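Local coordinates for protein NAD_Gly3P_dh, NAD-dependent glycerol-3-phosphate dehydrogenase (Streptosporangium roseum, PDB 5OCM) that is an imine reductase that binds NADP(H) and probably uses it to reduce imines to amines, at residues A71-V76 against N91-T96; A104-A107 against G111-Y114; A240-L245 against R260-L265; D267-G272 against A280-Q285. One frame throughout, in Å; residues are numbered along the deposited sequence.

Interactions 1 and 2 lie in the Rossmann-type NADP-binding domain. Interactions 3 and 4 lie in the helical C-terminal domain. Interaction 1 is buried beside the cofactor and joins a helix to the loop after strand 88-91. Interaction 2 is partly buried and closes helix 97-109 onto strand 113-120. The two meet where Asn91 ND2 approaches Tyr114 OH at 3.1 Å. Interactions 3 and 4 are also partly buried, share helix 257-271, and have centres about 13 Å apart. The chemistry differs with place. Interaction 1 pairs one valine with a polar turn, interaction 2 is mainly apolar, interaction 3 adds a salt bridge, and interaction 4 a water bridge.

Interaction 1: residues A71-V76 against N91-T96; sequences AAVRAV and NLTSGT. With NAP (NADP nicotinamide-adenine-dinucleotide phosphate), chain G.
Val73 meets Asn91 and Thr93 where helix 70-77 packs against the loop that follows strand 88-91. This loop belongs to the Rossmann-type NADP-binding domain. The tight part is small and rests on the two methyls of Val73. CG2 lies 3.4 Å from Thr93 OG1 and also touches Thr93 CB and CG2. CG1 sits 3.8 Å from Asn91 ND2. Val73 CG1 is anti to the backbone N (chi1 168°), which turns CG1 to Asn91 and CG2 to Thr93. The loop side is shaped by an Asx turn. Asn91 OD1 accepts from Thr93 N at 3.0 Å, with the donor well above the carbonyl plane. It also accepts from Thr93 OG1 at 3.0 Å, this time in the carbonyl plane. Two donors therefore grip one buried oxygen. Thr93 OG1 is bonded in addition to Val67 N.

The face of the helix with Ala71, Arg74 and Ala75 is exposed and does not meet the loop. Along the cofactor the two segments take separate parts of NADP. Ala72 CB lies 3.5 Å from C5A of the adenine, and Val76 CG2 lies 3.4 Å from C2A. Ser94 holds the ribose next to the nicotinamide. Its N donates to O3D, and its OG is hydrogen-bonded to O2D at 2.6 Å. The chemistry implies a division of labour: apolar helix side chains border the base, while a loop fixed by its own hydrogen bonds presents polar groups to the sugar.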
loop_
_atom_site.group_PDB
_atom_site.type_symbol
_atom_site.label_atom_id
_atom_site.label_comp_id
_atom_site.label_asym_id
_atom_site.label_seq_id
_atom_site.Cartn_x
_atom_site.Cartn_y
_atom_site.Cartn_z
ATOM N N ALA A 71 -19.677 -11.107 -19.168
ATOM C CA ALA A 71 -20.628 -11.066 -20.298
ATOM C C ALA A 71 -19.898 -11.317 -21.645
ATOM O O ALA A 71 -20.386 -12.084 -22.476
ATOM C CB ALA A 71 -21.400 -9.754 -20.351
ATOM N N ALA A 72 -18.739 -10.689 -21.813
ATOM C CA ALA A 72 -17.898 -10.952 -22.960
ATOM C C ALA A 72 -17.370 -12.358 -23.042
ATOM O O ALA A 72 -17.367 -12.989 -24.138
ATOM C CB ALA A 72 -16.737 -9.921 -23.015
ATOM N N VAL A 73 -16.980 -12.913 -21.892
ATOM C CA VAL A 73 -16.512 -14.283 -21.826
ATOM C C VAL A 73 -17.627 -15.225 -22.348
ATOM O O VAL A 73 -17.367 -16.088 -23.179
ATOM C CB VAL A 73 -16.152 -14.702 -20.400
ATOM C CG1 VAL A 73 -15.937 -16.231 -20.293
ATOM C CG2 VAL A 73 -14.896 -13.980 -19.959
ATOM N N ARG A 74 -18.832 -15.038 -21.842
ATOM C CA ARG A 74 -19.961 -15.892 -22.251
ATOM C C ARG A 74 -20.242 -15.722 -23.759
ATOM O O ARG A 74 -20.456 -16.719 -24.449
ATOM C CB ARG A 74 -21.245 -15.593 -21.444
ATOM C CG ARG A 74 -21.168 -16.083 -19.962
ATOM C CD ARG A 74 -22.468 -16.303 -19.179
ATOM N NE ARG A 74 -23.691 -15.758 -19.760
ATOM C CZ ARG A 74 -24.101 -14.469 -19.671
ATOM N NH1 ARG A 74 -23.361 -13.523 -19.061
ATOM N NH2 ARG A 74 -25.248 -14.107 -20.262
ATOM N N ALA A 75 -20.195 -14.500 -24.257
ATOM C CA ALA A 75 -20.389 -14.252 -25.680
ATOM C C ALA A 75 -19.353 -15.015 -26.533
ATOM O O ALA A 75 -19.717 -15.582 -27.569
ATOM C CB ALA A 75 -20.333 -12.756 -26.000
ATOM N N VAL A 76 -18.090 -15.032 -26.111
ATOM C CA VAL A 76 -17.040 -15.706 -26.884
ATOM C C VAL A 76 -17.171 -17.219 -26.754
ATOM O O VAL A 76 -17.051 -17.949 -27.750
ATOM C CB VAL A 76 -15.652 -15.213 -26.467
ATOM C CG1 VAL A 76 -14.579 -16.058 -27.109
ATOM C CG2 VAL A 76 -15.459 -13.756 -26.872
ATOM N N ASN A 91 -9.220 -18.951 -18.129
ATOM C CA ASN A 91 -9.905 -17.668 -18.187
ATOM C C ASN A 91 -9.225 -16.687 -17.266
ATOM O O ASN A 91 -9.180 -16.905 -16.059
ATOM C CB ASN A 91 -11.358 -17.863 -17.788
ATOM C CG ASN A 91 -12.182 -16.578 -17.875
ATOM O OD1 ASN A 91 -11.742 -15.557 -18.430
ATOM N ND2 ASN A 91 -13.450 -16.691 -17.420
ATOM N N LEU A 92 -8.638 -15.661 -17.854
ATOM C CA LEU A 92 -7.900 -14.611 -17.136
ATOM C C LEU A 92 -8.665 -13.285 -17.134
ATOM O O LEU A 92 -8.121 -12.200 -16.802
ATOM C CB LEU A 92 -6.495 -14.440 -17.732
ATOM C CG LEU A 92 -5.580 -15.676 -17.658
ATOM C CD1 LEU A 92 -4.208 -15.398 -18.256
ATOM C CD2 LEU A 92 -5.497 -16.199 -16.240
ATOM N N THR A 93 -9.948 -13.335 -17.513
ATOM C CA THR A 93 -10.800 -12.144 -17.479
ATOM C C THR A 93 -11.170 -11.791 -16.024
ATOM O O THR A 93 -11.479 -12.673 -15.261
ATOM C CB THR A 93 -12.085 -12.433 -18.295
ATOM O OG1 THR A 93 -11.676 -12.817 -19.630
ATOM C CG2 THR A 93 -12.989 -11.257 -18.349
ATOM N N SER A 94 -11.181 -10.512 -15.668
ATOM C CA SER A 94 -11.637 -10.076 -14.340
ATOM C C SER A 94 -13.107 -10.420 -14.091
ATOM O O SER A 94 -13.917 -10.455 -15.000
ATOM C CB SER A 94 -11.409 -8.587 -14.135
ATOM O OG SER A 94 -10.098 -8.242 -14.417
ATOM N N GLY A 95 -13.432 -10.662 -12.828
ATOM C CA GLY A 95 -14.844 -10.896 -12.455
ATOM C C GLY A 95 -14.982 -11.269 -10.999
ATOM O O GLY A 95 -14.024 -11.149 -10.241
ATOM N N THR A 96 -16.152 -11.741 -10.630
ATOM C CA THR A 96 -16.470 -12.108 -9.237
ATOM C C THR A 96 -16.360 -13.635 -9.094
ATOM O O THR A 96 -16.337 -14.388 -10.092
ATOM C CB THR A 96 -17.900 -11.707 -8.880
ATOM O OG1 THR A 96 -18.816 -12.413 -9.734
ATOM C CG2 THR A 96 -18.095 -10.184 -9.049
HETATM P PA NAP G . -9.108 -3.797 -23.041
HETATM O O1A NAP G . -7.864 -3.135 -23.632
HETATM O O2A NAP G . -10.184 -2.824 -22.885
HETATM O O5B NAP G . -9.604 -5.082 -23.920
HETATM C C5B NAP G . -10.939 -5.558 -23.787
HETATM C C4B NAP G . -10.954 -6.782 -24.671
HETATM O O4B NAP G . -12.167 -7.503 -24.546
HETATM C C3B NAP G . -10.755 -6.488 -26.192
HETATM O O3B NAP G . -9.951 -7.510 -26.826
HETATM C C2B NAP G . -12.214 -6.544 -26.692
HETATM O O2B NAP G . -12.358 -6.734 -28.111
HETATM C C1B NAP G . -12.741 -7.686 -25.866
HETATM N N9A NAP G . -14.188 -7.734 -25.787
HETATM C C8A NAP G . -15.024 -6.917 -25.137
HETATM N N7A NAP G . -16.285 -7.292 -25.289
HETATM C C5A NAP G . -16.254 -8.387 -26.075
HETATM C C6A NAP G . -17.245 -9.295 -26.625
HETATM N N6A NAP G . -18.592 -9.090 -26.355
HETATM N N1A NAP G . -16.832 -10.264 -27.470
HETATM C C2A NAP G . -15.526 -10.472 -27.748
HETATM N N3A NAP G . -14.538 -9.697 -27.256
HETATM C C4A NAP G . -14.882 -8.679 -26.429
HETATM O O3 NAP G . -8.905 -4.420 -21.604
HETATM P PN NAP G . -7.491 -5.069 -21.072
HETATM O O1N NAP G . -6.757 -4.049 -20.301
HETATM O O2N NAP G . -6.883 -5.991 -22.141
HETATM O O5D NAP G . -8.223 -5.967 -19.946
HETATM C C5D NAP G . -8.713 -7.259 -20.317
HETATM C C4D NAP G . -9.003 -8.004 -19.030
HETATM O O4D NAP G . -7.722 -8.152 -18.280
HETATM C C3D NAP G . -10.047 -7.260 -18.173
HETATM O O3D NAP G . -10.920 -8.193 -17.511
HETATM C C2D NAP G . -9.124 -6.554 -17.166
HETATM O O2D NAP G . -9.722 -6.181 -15.914
HETATM C C1D NAP G . -7.997 -7.611 -17.017
HETATM N N1N NAP G . -6.750 -7.062 -16.525
HETATM C C2N NAP G . -6.144 -6.077 -17.157
HETATM C C3N NAP G . -4.948 -5.527 -16.657
HETATM C C7N NAP G . -4.256 -4.373 -17.276
HETATM O O7N NAP G . -3.293 -3.917 -16.621
HETATM N N7N NAP G . -4.662 -3.882 -18.414
HETATM C C4N NAP G . -4.366 -6.082 -15.505
HETATM C C5N NAP G . -4.987 -7.190 -14.937
HETATM C C6N NAP G . -6.175 -7.647 -15.481
HETATM P P2B NAP G . -12.324 -5.459 -29.085
HETATM O O1X NAP G . -10.877 -5.152 -29.290
HETATM O O2X NAP G . -13.096 -6.008 -30.236
HETATM O O3X NAP G . -13.210 -4.417 -28.398
#

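Interaction 2: residues A104-A107 against G111-Y114; sequences AEWA and GITY
Ala107 O accepts a hydrogen bond from Ile112 N at 2.9 Å, with an N-H...O angle of 167°. This bond belongs to a Schellman motif that ends helix 97-109. Gly111 is its C-prime residue, and its positive phi of 67° favours glycine. The chain then turns back into strand 113-120. The CA atoms of Ala107 and Ile112 are 4.9 Å apart, and those of Ala104 and Tyr114 are 6.5 Å apart. The contact closes the second half of a beta-alpha-beta unit that starts at strand 88-91.

The side chains add an apolar seam. Ala107 CB touches both Ile112 and Tyr114, 4.0 Å from Ile112 CB and 3.9 Å from Tyr114 CB. Further back along the helix, Tyr114 CD2 lies 3.6 Å from Ala104 CA and also touches Ala104 CB. Tyr114 CG is anti to the backbone N (chi1 -179°), which lays the ring along the helix as far as Ala104. Ile112 CD1 meets the six-membered ring of Trp106, 3.7 Å from CZ3. Beyond Ala104, Tyr114 OH is hydrogen-bonded to Asn91 ND2 at the end of strand 88-91. An alanine here removes the ring and hydroxyl, which is likely to open a gap beside Ala104 and leave Asn91 ND2 without its hydroxyl partner. The chemistry implies that the backbone bonds of the Schellman motif, with Gly111, turn the chain, while small alanines let the helix lie close to the strand.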
loop_
_atom_site.group_PDB
_atom_site.type_symbol
_atom_site.label_atom_id
_atom_site.label_comp_id
_atom_site.label_asym_id
_atom_site.label_seq_id
_atom_site.Cartn_x
_atom_site.Cartn_y
_atom_site.Cartn_z
ATOM N N ALA A 104 -17.264 -22.184 -14.598
ATOM C CA ALA A 104 -16.816 -23.521 -14.247
ATOM C C ALA A 104 -17.909 -24.585 -14.425
ATOM O O ALA A 104 -17.619 -25.687 -14.893
ATOM C CB ALA A 104 -16.234 -23.575 -12.830
ATOM N N GLU A 105 -19.140 -24.243 -14.044
ATOM C CA GLU A 105 -20.281 -25.154 -14.216
ATOM C C GLU A 105 -20.567 -25.402 -15.704
ATOM O O GLU A 105 -20.752 -26.561 -16.124
ATOM C CB GLU A 105 -21.506 -24.612 -13.481
ATOM C CG GLU A 105 -22.807 -25.419 -13.729
ATOM C CD GLU A 105 -23.965 -25.069 -12.790
ATOM O OE1 GLU A 105 -24.018 -23.899 -12.414
ATOM O OE2 GLU A 105 -24.800 -25.970 -12.444
ATOM N N TRP A 106 -20.564 -24.319 -16.501
ATOM C CA TRP A 106 -20.705 -24.404 -17.964
ATOM C C TRP A 106 -19.661 -25.368 -18.565
ATOM O O TRP A 106 -19.976 -26.245 -19.356
ATOM C CB TRP A 106 -20.637 -23.008 -18.580
ATOM C CG TRP A 106 -20.715 -22.983 -20.066
ATOM C CD1 TRP A 106 -21.829 -22.904 -20.844
ATOM C CD2 TRP A 106 -19.600 -23.060 -20.972
ATOM N NE1 TRP A 106 -21.473 -22.914 -22.166
ATOM C CE2 TRP A 106 -20.117 -23.014 -22.268
ATOM C CE3 TRP A 106 -18.215 -23.137 -20.793
ATOM C CZ2 TRP A 106 -19.302 -23.059 -23.390
ATOM C CZ3 TRP A 106 -17.407 -23.197 -21.907
ATOM C CH2 TRP A 106 -17.939 -23.158 -23.171
ATOM N N ALA A 107 -18.416 -25.208 -18.130
ATOM C CA ALA A 107 -17.327 -26.043 -18.641
ATOM C C ALA A 107 -17.499 -27.502 -18.209
ATOM O O ALA A 107 -17.306 -28.424 -19.021
ATOM C CB ALA A 107 -16.004 -25.525 -18.174
ATOM N N GLY A 111 -17.555 -31.180 -20.286
ATOM C CA GLY A 111 -16.313 -31.910 -20.207
ATOM C C GLY A 111 -15.085 -31.101 -20.587
ATOM O O GLY A 111 -14.134 -31.644 -21.079
ATOM N N ILE A 112 -15.131 -29.777 -20.398
ATOM C CA ILE A 112 -13.985 -28.892 -20.718
ATOM C C ILE A 112 -13.193 -28.663 -19.452
ATOM O O ILE A 112 -13.763 -28.149 -18.518
ATOM C CB ILE A 112 -14.470 -27.565 -21.255
ATOM C CG1 ILE A 112 -15.286 -27.785 -22.561
ATOM C CG2 ILE A 112 -13.271 -26.667 -21.547
ATOM C CD1 ILE A 112 -16.153 -26.513 -22.883
ATOM N N THR A 113 -11.916 -29.028 -19.442
ATOM C CA THR A 113 -11.115 -28.790 -18.226
ATOM C C THR A 113 -10.831 -27.294 -18.140
ATOM O O THR A 113 -10.553 -26.639 -19.176
ATOM C CB THR A 113 -9.901 -29.752 -17.979
ATOM O OG1 THR A 113 -8.601 -29.089 -17.741
ATOM C CG2 THR A 113 -9.918 -30.978 -18.739
ATOM N N TYR A 114 -11.003 -26.727 -16.961
ATOM C CA TYR A 114 -11.124 -25.277 -16.804
ATOM C C TYR A 114 -10.272 -24.779 -15.641
ATOM O O TYR A 114 -10.385 -25.296 -14.522
ATOM C CB TYR A 114 -12.573 -24.922 -16.528
ATOM C CG TYR A 114 -12.828 -23.469 -16.366
ATOM C CD1 TYR A 114 -12.574 -22.583 -17.383
ATOM C CD2 TYR A 114 -13.375 -22.963 -15.195
ATOM C CE1 TYR A 114 -12.819 -21.231 -17.239
ATOM C CE2 TYR A 114 -13.633 -21.581 -15.031
ATOM C CZ TYR A 114 -13.334 -20.720 -16.025
ATOM O OH TYR A 114 -13.597 -19.385 -15.911
#

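Interaction 3: residues A240-L245 against R260-L265; sequences ATVDHL and RLVRTL. With 9RH (2,2,2-trifluoromethyl acetophenone hydrate), chain H.
Helix segments 240-245 and 260-265 run antiparallel at 156°, with axes 9.7 Å apart and Val242 facing Arg263. They form a helical hairpin in the C-terminal domain. The apolar part centres on Val242. Its CG2 touches Val262 CG1 at 3.8 Å, and its CG1 lies 3.9 Å from Arg263 CB. Trp178 of the second subunit also packs on Val242.

The polar part is a salt bridge at the more open side. Arg263 grips the Asp243 carboxylate side-on with two nitrogens. NE donates to OD1 at 2.9 Å, and NH2 donates to OD2 at 2.7 Å. Both oxygens are met on the syn side. The fit is not flat, because the carboxylate and guanidinium planes are 48° apart. A bend at chi2 (38°) brings the guanidinium back to Asp243. Arg263 NH1 forms a second salt bridge, to Asp267, so two acids share the cation and probably fix its rotation.

Thr241 takes no part in the helix contact and lines the ligand pocket. Its OG1 is also bonded to His238 O, and it accepts a hydrogen bond from O2 of the bound trifluoroacetophenone hydrate at 2.8 Å.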
loop_
_atom_site.group_PDB
_atom_site.type_symbol
_atom_site.label_atom_id
_atom_site.label_comp_id
_atom_site.label_asym_id
_atom_site.label_seq_id
_atom_site.Cartn_x
_atom_site.Cartn_y
_atom_site.Cartn_z
ATOM N N ALA A 240 -4.737 10.622 16.374
ATOM C CA ALA A 240 -4.101 11.938 16.514
ATOM C C ALA A 240 -3.334 12.320 15.245
ATOM O O ALA A 240 -3.384 13.480 14.828
ATOM C CB ALA A 240 -3.185 12.007 17.754
ATOM N N THR A 241 -2.638 11.347 14.628
ATOM C CA THR A 241 -1.941 11.620 13.340
ATOM C C THR A 241 -2.894 11.718 12.165
ATOM O O THR A 241 -2.597 12.454 11.230
ATOM C CB THR A 241 -0.775 10.634 13.052
ATOM O OG1 THR A 241 -1.196 9.276 13.302
ATOM C CG2 THR A 241 0.389 10.941 13.938
ATOM N N VAL A 242 -4.028 11.007 12.183
ATOM C CA VAL A 242 -5.013 11.186 11.134
ATOM C C VAL A 242 -5.462 12.645 11.136
ATOM O O VAL A 242 -5.598 13.282 10.059
ATOM C CB VAL A 242 -6.229 10.262 11.259
ATOM C CG1 VAL A 242 -7.237 10.557 10.161
ATOM C CG2 VAL A 242 -5.780 8.777 11.209
ATOM N N ASP A 243 -5.677 13.198 12.334
ATOM C CA ASP A 243 -6.037 14.627 12.411
ATOM C C ASP A 243 -4.954 15.547 11.886
ATOM O O ASP A 243 -5.292 16.572 11.265
ATOM C CB ASP A 243 -6.432 15.013 13.837
ATOM C CG ASP A 243 -7.830 14.510 14.181
ATOM O OD1 ASP A 243 -8.627 14.052 13.280
ATOM O OD2 ASP A 243 -8.220 14.687 15.340
ATOM N N HIS A 244 -3.697 15.240 12.135
ATOM C CA HIS A 244 -2.622 16.058 11.571
ATOM C C HIS A 244 -2.721 16.055 10.035
ATOM O O HIS A 244 -2.542 17.092 9.397
ATOM C CB HIS A 244 -1.231 15.585 12.007
ATOM C CG HIS A 244 -1.024 15.641 13.476
ATOM N ND1 HIS A 244 -0.232 14.753 14.166
ATOM C CD2 HIS A 244 -1.518 16.498 14.395
ATOM C CE1 HIS A 244 -0.255 15.062 15.459
ATOM N NE2 HIS A 244 -1.015 16.122 15.618
ATOM N N LEU A 245 -2.978 14.868 9.449
ATOM C CA LEU A 245 -3.103 14.793 7.982
ATOM C C LEU A 245 -4.287 15.612 7.475
ATOM O O LEU A 245 -4.161 16.323 6.492
ATOM C CB LEU A 245 -3.194 13.321 7.515
ATOM C CG LEU A 245 -3.464 13.089 6.031
ATOM C CD1 LEU A 245 -2.431 13.782 5.149
ATOM C CD2 LEU A 245 -3.506 11.590 5.778
ATOM N N ARG A 260 -10.595 11.751 5.848
ATOM C CA ARG A 260 -11.886 11.830 6.519
ATOM C C ARG A 260 -12.574 10.474 6.656
ATOM O O ARG A 260 -13.123 10.190 7.717
ATOM C CB ARG A 260 -12.846 12.837 5.900
ATOM C CG ARG A 260 -12.354 14.247 6.336
ATOM C CD ARG A 260 -13.280 15.425 6.021
ATOM N NE ARG A 260 -13.380 15.713 4.590
ATOM C CZ ARG A 260 -14.336 15.309 3.751
ATOM N NH1 ARG A 260 -14.277 15.699 2.501
ATOM N NH2 ARG A 260 -15.406 14.562 4.138
ATOM N N LEU A 261 -12.490 9.636 5.622
ATOM C CA LEU A 261 -13.038 8.268 5.748
ATOM C C LEU A 261 -12.215 7.435 6.737
ATOM O O LEU A 261 -12.780 6.669 7.531
ATOM C CB LEU A 261 -13.188 7.552 4.400
ATOM C CG LEU A 261 -13.771 6.132 4.459
ATOM C CD1 LEU A 261 -15.151 6.086 5.158
ATOM C CD2 LEU A 261 -13.871 5.514 3.090
ATOM N N VAL A 262 -10.889 7.611 6.725
ATOM C CA VAL A 262 -10.001 6.926 7.695
ATOM C C VAL A 262 -10.458 7.295 9.120
ATOM O O VAL A 262 -10.596 6.406 9.989
ATOM C CB VAL A 262 -8.518 7.282 7.462
ATOM C CG1 VAL A 262 -7.620 6.782 8.592
ATOM C CG2 VAL A 262 -8.051 6.759 6.083
ATOM N N ARG A 263 -10.687 8.584 9.349
ATOM C CA ARG A 263 -11.122 9.076 10.679
ATOM C C ARG A 263 -12.505 8.537 11.054
ATOM O O ARG A 263 -12.694 8.060 12.178
ATOM C CB ARG A 263 -11.090 10.627 10.661
ATOM C CG ARG A 263 -11.339 11.395 11.907
ATOM C CD ARG A 263 -10.789 10.861 13.173
ATOM N NE ARG A 263 -10.499 12.024 14.101
ATOM C CZ ARG A 263 -10.653 11.991 15.446
ATOM N NH1 ARG A 263 -11.083 10.890 16.068
ATOM N NH2 ARG A 263 -10.248 13.022 16.140
ATOM N N THR A 264 -13.436 8.544 10.111
ATOM C CA THR A 264 -14.784 8.019 10.338
ATOM C C THR A 264 -14.739 6.570 10.766
ATOM O O THR A 264 -15.447 6.152 11.698
ATOM C CB THR A 264 -15.630 8.180 9.060
ATOM O OG1 THR A 264 -15.814 9.586 8.866
ATOM C CG2 THR A 264 -16.956 7.468 9.111
ATOM N N LEU A 265 -13.950 5.771 10.063
ATOM C CA LEU A 265 -13.894 4.345 10.378
ATOM C C LEU A 265 -13.229 4.150 11.728
ATOM O O LEU A 265 -13.726 3.333 12.541
ATOM C CB LEU A 265 -13.136 3.594 9.278
ATOM C CG LEU A 265 -13.849 3.431 7.946
ATOM C CD1 LEU A 265 -12.876 3.042 6.810
ATOM C CD2 LEU A 265 -14.958 2.404 7.974
HETATM O O1 9RH H . 0.018 5.776 14.557
HETATM C C1 9RH H . 1.102 6.450 13.877
HETATM O O2 9RH H . 0.677 7.221 12.781
HETATM C C2 9RH H . 2.170 5.470 13.396
HETATM C C3 9RH H . 2.038 4.121 13.664
HETATM C C4 9RH H . 2.931 3.207 13.122
HETATM C C5 9RH H . 3.977 3.635 12.340
HETATM C C6 9RH H . 4.135 4.989 12.089
HETATM C C7 9RH H . 3.224 5.900 12.609
HETATM C C8 9RH H . 1.691 7.349 14.922
HETATM F F1 9RH H . 0.734 8.140 15.436
HETATM F F2 9RH H . 2.707 8.109 14.427
HETATM F F3 9RH H . 2.178 6.567 15.871
#

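Interaction 4: residues D267-G272 against A280-Q285; sequences DRALAG and AAMIEQ
Ala269 and Arg268, near the end of helix 257-271, meet Met282 and Gln285 of the C-terminal tail. The tail is a 3-10 segment that runs into a short, weakly bonded helix. The contact thus folds the end of the C-terminal helical domain back onto its own preceding helix.

The apolar contact is one sulfur against one methyl. Met282 SD lies 3.8 Å from Ala269 CB. The methionine is bent at chi2 (-64°) and again at chi3 (-56°), and this curls its end toward the helix. Met282 also touches Leu265 on the same helix and Leu185 of the second subunit.

The Gln285 amide lies across the base of the Arg268 side chain. Its OE1 is 3.2 Å from Arg268 CB and 3.6 Å from Arg268 CD. Gln285 is bent at chi2 (-52°), which brings the amide back beside the helix. Its NE2 is 3.8 Å from Ala269 N.

No direct hydrogen bond joins the two segments, but a water bridges them. It accepts from Arg268 NH2 in the plane of the guanidinium and donates to both Gln285 OE1 and Gln285 O. A leucine in place of Gln285 would probably leave this water without its side-chain acceptor, held on the tail by the backbone oxygen. Charge is met elsewhere: Arg268 NH1 forms a salt bridge with Glu257 of the second subunit. Arg268 NH2 lies 2.7 Å from the water oxygen, and that oxygen lies 2.8 Å from Gln285 O.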
loop_
_atom_site.group_PDB
_atom_site.type_symbol
_atom_site.label_atom_id
_atom_site.label_comp_id
_atom_site.label_asym_id
_atom_site.label_seq_id
_atom_site.Cartn_x
_atom_site.Cartn_y
_atom_site.Cartn_z
ATOM N N ASP A 267 -13.191 6.219 14.211
ATOM C CA ASP A 267 -14.154 6.713 15.219
ATOM C C ASP A 267 -15.163 5.658 15.637
ATOM O O ASP A 267 -15.608 5.687 16.784
ATOM C CB ASP A 267 -14.936 7.955 14.697
ATOM C CG ASP A 267 -14.140 9.212 14.774
ATOM O OD1 ASP A 267 -13.086 9.273 15.472
ATOM O OD2 ASP A 267 -14.591 10.151 14.102
ATOM N N ARG A 268 -15.489 4.712 14.765
ATOM C CA ARG A 268 -16.337 3.599 15.136
ATOM C C ARG A 268 -15.646 2.682 16.146
ATOM O O ARG A 268 -16.294 2.208 17.105
ATOM C CB ARG A 268 -16.808 2.805 13.943
ATOM C CG ARG A 268 -17.635 3.641 12.993
ATOM C CD ARG A 268 -18.048 2.893 11.789
ATOM N NE ARG A 268 -18.570 3.826 10.794
ATOM C CZ ARG A 268 -18.858 3.507 9.545
ATOM N NH1 ARG A 268 -19.331 4.440 8.720
ATOM N NH2 ARG A 268 -18.658 2.260 9.080
ATOM N N ALA A 269 -14.339 2.476 15.986
ATOM C CA ALA A 269 -13.597 1.689 16.950
ATOM C C ALA A 269 -13.533 2.447 18.281
ATOM O O ALA A 269 -13.661 1.874 19.347
ATOM C CB ALA A 269 -12.190 1.409 16.440
ATOM N N LEU A 270 -13.297 3.742 18.192
ATOM C CA LEU A 270 -13.249 4.578 19.402
ATOM C C LEU A 270 -14.574 4.556 20.169
ATOM O O LEU A 270 -14.562 4.435 21.387
ATOM C CB LEU A 270 -12.895 6.028 19.051
ATOM C CG LEU A 270 -11.498 6.211 18.483
ATOM C CD1 LEU A 270 -11.301 7.695 18.215
ATOM C CD2 LEU A 270 -10.451 5.687 19.352
ATOM N N ALA A 271 -15.666 4.618 19.460
ATOM C CA ALA A 271 -17.016 4.540 20.053
ATOM C C ALA A 271 -17.260 3.177 20.723
ATOM O O ALA A 271 -18.023 3.114 21.678
ATOM C CB ALA A 271 -18.076 4.790 19.025
ATOM N N GLY A 272 -16.632 2.129 20.223
ATOM C CA GLY A 272 -16.649 0.810 20.881
ATOM C C GLY A 272 -15.618 0.628 21.972
ATOM O O GLY A 272 -15.431 -0.470 22.453
ATOM N N ALA A 280 -4.940 -3.368 14.250
ATOM C CA ALA A 280 -5.585 -4.586 13.744
ATOM C C ALA A 280 -7.005 -4.763 14.190
ATOM O O ALA A 280 -7.797 -5.431 13.521
ATOM C CB ALA A 280 -4.727 -5.793 14.088
ATOM N N ALA A 281 -7.380 -4.183 15.336
ATOM C CA ALA A 281 -8.760 -4.201 15.812
ATOM C C ALA A 281 -9.739 -3.586 14.816
ATOM O O ALA A 281 -10.951 -3.908 14.827
ATOM C CB ALA A 281 -8.863 -3.519 17.144
ATOM N N MET A 282 -9.231 -2.750 13.898
ATOM C CA MET A 282 -10.037 -2.190 12.816
ATOM C C MET A 282 -10.671 -3.234 11.922
ATOM O O MET A 282 -11.659 -2.919 11.239
ATOM C CB MET A 282 -9.198 -1.237 11.969
ATOM C CG MET A 282 -8.867 0.045 12.708
ATOM S SD MET A 282 -10.305 1.058 13.108
ATOM C CE MET A 282 -11.024 1.283 11.514
ATOM N N ILE A 283 -10.180 -4.481 11.933
ATOM C CA ILE A 283 -10.825 -5.522 11.180
ATOM C C ILE A 283 -12.326 -5.584 11.478
ATOM O O ILE A 283 -13.135 -5.890 10.569
ATOM C CB ILE A 283 -10.193 -6.934 11.486
ATOM C CG1 ILE A 283 -10.747 -8.020 10.591
ATOM C CG2 ILE A 283 -10.351 -7.370 12.940
ATOM C CD1 ILE A 283 -10.327 -7.830 9.154
ATOM N N GLU A 284 -12.711 -5.291 12.734
ATOM C CA GLU A 284 -14.124 -5.384 13.122
ATOM C C GLU A 284 -14.997 -4.371 12.352
ATOM O O GLU A 284 -16.170 -4.615 12.145
ATOM C CB GLU A 284 -14.305 -5.206 14.635
ATOM C CG GLU A 284 -13.555 -6.260 15.446
ATOM C CD GLU A 284 -13.807 -6.261 16.928
ATOM O OE1 GLU A 284 -14.383 -5.302 17.412
ATOM O OE2 GLU A 284 -13.426 -7.249 17.578
ATOM N N GLN A 285 -14.408 -3.266 11.879
ATOM C CA GLN A 285 -15.165 -2.303 11.080
ATOM C C GLN A 285 -15.402 -2.732 9.634
ATOM O O GLN A 285 -16.230 -2.150 8.955
ATOM C CB GLN A 285 -14.494 -0.939 11.121
ATOM C CG GLN A 285 -14.284 -0.440 12.552
ATOM C CD GLN A 285 -15.582 -0.503 13.352
ATOM O OE1 GLN A 285 -16.684 -0.234 12.816
ATOM N NE2 GLN A 285 -15.479 -0.899 14.607
HETATM O O HOH W 1 -17.582 0.029 10.160
#